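Local coordinates for protein plant cysteine oxidase 2 (Arabidopsis thaliana, PDB 7CXZ) that catalyses the iron-dependent oxidation of N-terminal cysteines by molecular oxygen, marking group VII ethylene response factors for degradation through the N-end rule pathway, at residues Lys29-Gly34 against His89-Cys94; Met112-Lys117 against Val180-Gly185; Pro135-Asp140 against Ser205-Asp210. All coordinates share one frame; numbering follows the deposited sequence.

Contact 1: Lys29-Gly34 against His89-Cys94; sequences KVFADG and HRFSIC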
# COMPACT_ATOMS: atom_id res chain seq x y z
N LYS A 29 11.46 1.68 16.93
CA LYS A 29 12.39 2.81 16.96
C LYS A 29 12.09 3.81 15.84
O LYS A 29 11.99 5.02 16.09
CB LYS A 29 13.82 2.29 16.85
CG LYS A 29 14.87 3.39 16.83
CD LYS A 29 16.21 2.90 16.25
CE LYS A 29 17.26 4.00 16.40
NZ LYS A 29 17.26 4.54 17.80
N VAL A 30 11.89 3.31 14.63
CA VAL A 30 11.82 4.14 13.42
C VAL A 30 10.65 5.12 13.49
O VAL A 30 10.78 6.28 13.07
CB VAL A 30 11.71 3.23 12.18
CG1 VAL A 30 11.24 4.01 10.96
CG2 VAL A 30 13.05 2.51 11.90
N PHE A 31 9.50 4.69 14.02
CA PHE A 31 8.29 5.50 13.93
C PHE A 31 7.93 6.22 15.22
O PHE A 31 6.88 6.86 15.28
CB PHE A 31 7.11 4.62 13.49
CG PHE A 31 7.27 4.06 12.09
CD1 PHE A 31 7.14 4.87 10.96
CD2 PHE A 31 7.56 2.72 11.92
CE1 PHE A 31 7.29 4.34 9.67
CE2 PHE A 31 7.73 2.19 10.64
CZ PHE A 31 7.59 3.01 9.52
N ALA A 32 8.80 6.19 16.23
CA ALA A 32 8.39 6.63 17.56
C ALA A 32 8.25 8.14 17.69
O ALA A 32 7.46 8.61 18.52
CB ALA A 32 9.39 6.13 18.60
N ASP A 33 9.01 8.93 16.94
CA ASP A 33 9.23 10.32 17.32
C ASP A 33 8.49 11.31 16.43
O ASP A 33 8.30 11.11 15.22
CB ASP A 33 10.72 10.64 17.27
CG ASP A 33 11.54 9.72 18.14
OD1 ASP A 33 11.09 9.36 19.25
OD2 ASP A 33 12.64 9.33 17.70
N GLY A 34 8.13 12.44 17.05
CA GLY A 34 7.52 13.54 16.33
C GLY A 34 6.01 13.41 16.26
O GLY A 34 5.44 12.34 16.49
N HIS A 89 -0.63 3.01 17.36
CA HIS A 89 -0.96 4.31 16.77
C HIS A 89 0.13 4.83 15.85
O HIS A 89 -0.15 5.70 15.03
CB HIS A 89 -1.32 5.35 17.87
CG HIS A 89 -0.16 5.92 18.65
ND1 HIS A 89 0.50 5.23 19.65
CD2 HIS A 89 0.39 7.16 18.63
CE1 HIS A 89 1.42 6.02 20.19
NE2 HIS A 89 1.38 7.19 19.59
N ARG A 90 1.35 4.29 15.93
CA ARG A 90 2.44 4.83 15.13
C ARG A 90 2.75 4.02 13.89
O ARG A 90 3.32 4.57 12.94
CB ARG A 90 3.71 4.96 15.97
CG ARG A 90 3.51 5.94 17.14
CD ARG A 90 3.15 7.35 16.62
NE ARG A 90 4.34 7.98 16.02
CZ ARG A 90 4.56 9.29 15.93
NH1 ARG A 90 3.66 10.17 16.36
NH2 ARG A 90 5.72 9.72 15.41
N PHE A 91 2.45 2.72 13.87
CA PHE A 91 2.73 1.95 12.67
C PHE A 91 1.93 0.65 12.69
O PHE A 91 1.49 0.19 13.75
CB PHE A 91 4.22 1.62 12.50
CG PHE A 91 4.76 0.68 13.54
CD1 PHE A 91 5.18 1.17 14.77
CD2 PHE A 91 4.81 -0.69 13.31
CE1 PHE A 91 5.67 0.31 15.74
CE2 PHE A 91 5.28 -1.57 14.30
CZ PHE A 91 5.71 -1.07 15.52
N SER A 92 1.82 0.05 11.51
CA SER A 92 1.22 -1.26 11.29
C SER A 92 2.16 -2.12 10.46
O SER A 92 2.86 -1.61 9.57
CB SER A 92 -0.12 -1.12 10.55
OG SER A 92 -0.71 -2.38 10.36
N ILE A 93 2.17 -3.42 10.73
CA ILE A 93 2.87 -4.41 9.92
C ILE A 93 1.85 -5.45 9.50
O ILE A 93 1.11 -5.96 10.34
CB ILE A 93 4.01 -5.10 10.69
CG1 ILE A 93 4.95 -4.08 11.33
CG2 ILE A 93 4.82 -6.06 9.76
CD1 ILE A 93 6.03 -4.74 12.22
N CYS A 94 1.83 -5.79 8.22
CA CYS A 94 0.82 -6.72 7.73
C CYS A 94 1.22 -7.31 6.39
O CYS A 94 2.16 -6.84 5.73
CB CYS A 94 -0.53 -6.02 7.65
SG CYS A 94 -0.51 -4.54 6.58
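Arg90 reaches from the turn before strand 92-98 to the backbone oxygens of Phe31 and Gly34, just beyond the end of helix 18-30. Its chain is folded rather than extended, bent at both chi2 (-61°) and chi3 (-72°), which brings the guanidinium round to the 31-34 turn. The side-on pair grips Phe31 O: Arg90 NE approaches nearly in line with the carbonyl at 2.9 Å, and Arg90 NH2 adds a more bent bond of 3.1 Å, both close to the guanidinium plane. The end-on pair serves Gly34 O, with Arg90 NH1 to Gly34 O and Arg90 NH2 to Gly34 O each 2.8 Å and the oxygen tilted somewhat from that plane. Ala32 O lies over one face of the group. Alongside this polar half, Phe31 and Phe91 supply a buried apolar one. Phe31 CD2 rests 3.6 Å from Phe91 CB, while the rings, near parallel with planes at 24°, are slid so far apart that they barely overlap. Val30 CG1 sits over the centre of one face of the Phe31 ring, and Leu48 of helix 42-53 also touches this side chain. One guanidinium thus makes four bonds to two main-chain carbonyls; its positive charge probably complements the partial negative charge at the C-terminal end of helix 18-30, and fastens that end to the loop that leads into strand 92-98.

Contact 2: Met112-Lys117 against Val180-Gly185; sequences MTVFSK and VLDVIG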
# COMPACT_ATOMS: atom_id res chain seq x y z
N MET A 112 1.33 9.58 5.40
CA MET A 112 1.86 8.27 5.71
C MET A 112 3.11 7.97 4.91
O MET A 112 3.28 8.44 3.76
CB MET A 112 0.80 7.19 5.43
CG MET A 112 -0.40 7.31 6.36
SD MET A 112 -1.95 6.70 5.67
CE MET A 112 -1.62 4.91 5.68
N THR A 113 3.99 7.19 5.54
CA THR A 113 5.20 6.64 4.94
C THR A 113 5.01 5.13 4.92
O THR A 113 4.72 4.54 5.95
CB THR A 113 6.43 7.05 5.75
OG1 THR A 113 6.51 8.49 5.78
CG2 THR A 113 7.71 6.49 5.13
N VAL A 114 5.14 4.49 3.75
CA VAL A 114 4.83 3.07 3.62
C VAL A 114 6.01 2.37 2.97
O VAL A 114 6.48 2.79 1.90
CB VAL A 114 3.55 2.81 2.81
CG1 VAL A 114 3.30 1.29 2.69
CG2 VAL A 114 2.35 3.53 3.42
N PHE A 115 6.50 1.32 3.62
CA PHE A 115 7.55 0.44 3.11
C PHE A 115 6.86 -0.81 2.59
O PHE A 115 5.99 -1.36 3.27
CB PHE A 115 8.54 0.05 4.21
CG PHE A 115 9.29 1.20 4.83
CD1 PHE A 115 8.66 2.13 5.63
CD2 PHE A 115 10.67 1.31 4.64
CE1 PHE A 115 9.37 3.19 6.21
CE2 PHE A 115 11.39 2.34 5.21
CZ PHE A 115 10.75 3.28 5.99
N SER A 116 7.23 -1.27 1.40
CA SER A 116 6.50 -2.39 0.82
C SER A 116 7.45 -3.36 0.15
O SER A 116 8.30 -2.94 -0.65
CB SER A 116 5.47 -1.88 -0.19
OG SER A 116 4.70 -2.97 -0.70
N LYS A 117 7.27 -4.66 0.40
CA LYS A 117 8.10 -5.66 -0.26
C LYS A 117 7.25 -6.78 -0.84
O LYS A 117 6.55 -7.47 -0.10
CB LYS A 117 9.13 -6.25 0.70
CG LYS A 117 10.22 -7.03 -0.01
CD LYS A 117 11.07 -7.71 0.99
CE LYS A 117 12.42 -8.14 0.39
NZ LYS A 117 12.19 -9.17 -0.65
N VAL A 180 2.35 -9.47 -0.30
CA VAL A 180 3.04 -8.19 -0.08
C VAL A 180 3.17 -7.93 1.41
O VAL A 180 2.16 -7.93 2.13
CB VAL A 180 2.29 -7.03 -0.74
CG1 VAL A 180 3.05 -5.73 -0.54
CG2 VAL A 180 2.07 -7.29 -2.22
N LEU A 181 4.39 -7.66 1.87
CA LEU A 181 4.65 -7.26 3.25
C LEU A 181 4.70 -5.74 3.28
O LEU A 181 5.50 -5.13 2.56
CB LEU A 181 5.96 -7.85 3.73
CG LEU A 181 6.45 -7.46 5.12
CD1 LEU A 181 5.43 -7.81 6.20
CD2 LEU A 181 7.79 -8.15 5.42
N ASP A 182 3.83 -5.12 4.07
CA ASP A 182 3.75 -3.66 4.18
C ASP A 182 4.03 -3.25 5.62
O ASP A 182 3.53 -3.87 6.57
CB ASP A 182 2.35 -3.13 3.79
CG ASP A 182 2.13 -3.06 2.28
OD1 ASP A 182 3.09 -2.81 1.51
OD2 ASP A 182 0.97 -3.24 1.87
N VAL A 183 4.82 -2.19 5.77
CA VAL A 183 4.98 -1.46 7.03
C VAL A 183 4.46 -0.06 6.79
O VAL A 183 4.98 0.66 5.92
CB VAL A 183 6.44 -1.44 7.49
CG1 VAL A 183 6.56 -0.63 8.78
CG2 VAL A 183 6.98 -2.87 7.67
N ILE A 184 3.45 0.33 7.55
CA ILE A 184 2.63 1.51 7.28
C ILE A 184 2.77 2.44 8.48
O ILE A 184 2.36 2.07 9.59
CB ILE A 184 1.16 1.12 7.08
CG1 ILE A 184 1.04 0.07 5.96
CG2 ILE A 184 0.31 2.32 6.79
CD1 ILE A 184 -0.05 -0.96 6.21
N GLY A 185 3.33 3.63 8.26
CA GLY A 185 3.52 4.55 9.36
C GLY A 185 3.05 5.96 9.10
O GLY A 185 3.60 6.67 8.26
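In the cupin beta-barrel of this cysteine dioxygenase relative, strands 113-120 and 178-185 are antiparallel neighbours, and Thr113-Lys117 pairs residue for residue with Leu181-Gly185. Three hydrogen-bonded pairs, Thr113 with Gly185, Phe115 with Val183 and Lys117 with Leu181, each exchange two backbone bonds; the bond from Phe115 N to Val183 O is 2.8 Å long, and that from Val183 N to Phe115 O is 2.9 Å. Between them, the non-hydrogen-bonded pairs Val114-Ile184 and Ser116-Asp182 bring their CA atoms to 4.5 Å. Side chains alternate between the two faces. Thr113, Phe115, Lys117, Leu181 and Val183 share one face, where Ile45, Leu48 and Leu52 of helix 42-53 pack on Phe115, whose ring turns its edge to Val183 O; Lys117 NZ leads away to a hydrogen bond with Cys156 O. The other face carries Val114, Ser116, Asp182 and Ile184 and looks toward the iron site, the Val114 side chain lying about 6 Å from the iron and close to its ligand His170. There Ser116 donates from OG to Asp182 OD1 at 2.7 Å, almost in line with the carboxylate C-O bond; with chi1 at -176°, OG points away from its own backbone N and across to the partner strand. Were Asp182 an alanine, the buried Ser116 hydroxyl would probably lose this acceptor and be free to turn. At the Gly185 end, Met112 and Ile184 lie side by side, the thioether chain curling at chi3 (71°) to press Met112 CE to within 3.4 Å of Ile184 CG2, tighter than ordinary van der Waals contact.

Contact 3: Pro135-Asp140 against Ser205-Asp210; sequences PQPSSD and SSFSVD
Pro135-Pro137 and Phe207-Asp210 pass each other as irregular, mostly extended loop segments running in roughly opposite senses, closest at Pro137 and Val209, whose CA atoms are 5.9 Å apart. What joins them is apolar side-chain packing, with two proline rings on one side and a valine and a phenylalanine on the other. Val209 divides its branches between the prolines. The Val209 chi1 of -175° turns CG1 away from the backbone N, toward Pro135 CB at 3.9 Å, and leaves CG2 beside that N, where it meets Pro137 CB, also at 3.9 Å. The Pro137 ring is held from a second direction by Phe207, whose CD1 comes within 3.7 Å of Pro137 CG; the two side chains cross at about a right angle, and the proline meets the aromatic ring obliquely. At the other end, Pro135 CB lies 3.6 Å from the backbone oxygen of Asp210. Beyond Pro137 the first loop turns back, and Ser138 OG donates to Asp140 OD1 at 2.9 Å, meeting it nearly in line with its C-O bond. That same carboxylate oxygen forms a salt bridge with Lys226, which gives it both a neutral and a charged partner. The contact lies at the surface, far from the iron, between the hairpin loop joining strands 122-130 and 141-153 and the connection from strand 198-203 to strand 222-228. Strand 222-228 backs both sides: its Trp224 touches Pro137 and Val209 and meets the Phe207 ring edge-to-face, while Glu227 is hydrogen-bonded through the backbone to Asp140.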
# COMPACT_ATOMS: atom_id res chain seq x y z
N PRO A 135 -4.14 23.73 -11.39
CA PRO A 135 -5.58 23.91 -11.63
C PRO A 135 -6.32 22.58 -11.69
O PRO A 135 -5.76 21.53 -12.02
CB PRO A 135 -5.63 24.62 -12.99
CG PRO A 135 -4.25 25.19 -13.20
CD PRO A 135 -3.32 24.23 -12.51
N GLN A 136 -7.61 22.64 -11.40
CA GLN A 136 -8.45 21.44 -11.40
C GLN A 136 -9.64 21.64 -12.32
O GLN A 136 -10.20 22.74 -12.37
CB GLN A 136 -8.96 21.12 -10.00
CG GLN A 136 -7.88 20.90 -8.99
CD GLN A 136 -8.44 20.65 -7.63
OE1 GLN A 136 -9.29 19.78 -7.44
NE2 GLN A 136 -7.99 21.43 -6.66
N PRO A 137 -10.08 20.60 -13.03
CA PRO A 137 -11.34 20.72 -13.78
C PRO A 137 -12.56 20.73 -12.88
O PRO A 137 -13.60 21.29 -13.24
CB PRO A 137 -11.35 19.48 -14.69
CG PRO A 137 -10.31 18.55 -14.13
CD PRO A 137 -9.52 19.24 -13.07
N SER A 138 -12.46 20.11 -11.71
CA SER A 138 -13.54 20.10 -10.74
C SER A 138 -12.92 19.83 -9.38
O SER A 138 -11.78 19.38 -9.29
CB SER A 138 -14.59 19.04 -11.09
OG SER A 138 -13.98 17.79 -11.32
N SER A 139 -13.68 20.12 -8.33
CA SER A 139 -13.16 20.03 -6.97
C SER A 139 -12.61 18.64 -6.64
O SER A 139 -11.72 18.51 -5.80
CB SER A 139 -14.25 20.40 -5.96
OG SER A 139 -15.05 21.45 -6.48
N ASP A 140 -13.13 17.59 -7.28
CA ASP A 140 -12.76 16.24 -6.90
C ASP A 140 -11.68 15.64 -7.79
O ASP A 140 -11.30 14.47 -7.60
CB ASP A 140 -14.00 15.34 -6.89
CG ASP A 140 -14.63 15.17 -8.28
OD1 ASP A 140 -14.14 15.71 -9.29
OD2 ASP A 140 -15.66 14.46 -8.35
N SER A 205 -4.84 13.75 -21.53
CA SER A 205 -5.62 14.28 -22.63
C SER A 205 -7.12 14.18 -22.41
O SER A 205 -7.88 14.66 -23.26
CB SER A 205 -5.25 13.56 -23.93
OG SER A 205 -5.61 12.19 -23.84
N SER A 206 -7.58 13.58 -21.30
CA SER A 206 -9.01 13.49 -21.03
C SER A 206 -9.60 14.77 -20.45
O SER A 206 -10.82 14.92 -20.43
CB SER A 206 -9.33 12.33 -20.08
OG SER A 206 -9.38 11.11 -20.79
N PHE A 207 -8.76 15.67 -19.94
CA PHE A 207 -9.22 16.92 -19.36
C PHE A 207 -8.33 18.04 -19.90
O PHE A 207 -7.10 17.95 -19.82
CB PHE A 207 -9.18 16.90 -17.84
CG PHE A 207 -10.17 15.95 -17.21
CD1 PHE A 207 -11.46 16.35 -16.91
CD2 PHE A 207 -9.79 14.65 -16.87
CE1 PHE A 207 -12.36 15.48 -16.32
CE2 PHE A 207 -10.68 13.78 -16.29
CZ PHE A 207 -11.96 14.18 -16.01
N SER A 208 -8.95 19.06 -20.48
CA SER A 208 -8.25 20.21 -21.03
C SER A 208 -8.60 21.40 -20.15
O SER A 208 -9.70 21.94 -20.26
CB SER A 208 -8.67 20.42 -22.49
OG SER A 208 -8.21 21.64 -23.05
N VAL A 209 -7.68 21.81 -19.26
CA VAL A 209 -7.95 22.78 -18.19
C VAL A 209 -7.13 24.05 -18.42
O VAL A 209 -5.94 23.95 -18.76
CB VAL A 209 -7.62 22.18 -16.81
CG1 VAL A 209 -8.03 23.14 -15.72
CG2 VAL A 209 -8.28 20.81 -16.64
N ASP A 210 -7.71 25.23 -18.18
CA ASP A 210 -6.92 26.45 -18.40
C ASP A 210 -5.83 26.58 -17.35
O ASP A 210 -5.98 26.15 -16.20
CB ASP A 210 -7.78 27.72 -18.43
CG ASP A 210 -8.30 28.16 -17.07
OD1 ASP A 210 -9.29 27.58 -16.61
OD2 ASP A 210 -7.74 29.12 -16.47

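In the fold
From the N terminus, contact 1 closes first, bringing the end of helix 18-30 back against the residues leading into strand 92-98 across a span that includes helix 42-53. Contacts 2 and 3 follow in series with it but cross each other: 135-140 falls between the two strands of contact 2, and 180-185 between the two loops of contact 3. Contacts 1 and 2 meet in one sheet, where Ser92 N probably bonds to Ile184 O and Val183 packs on Phe31, so the segment after helix 18-30 packs on the same sheet that contact 2 helps to build. Contact 3 ties loops of the second sheet, its nearest atoms about 18 Å from contact 2 and 26 Å from contact 1.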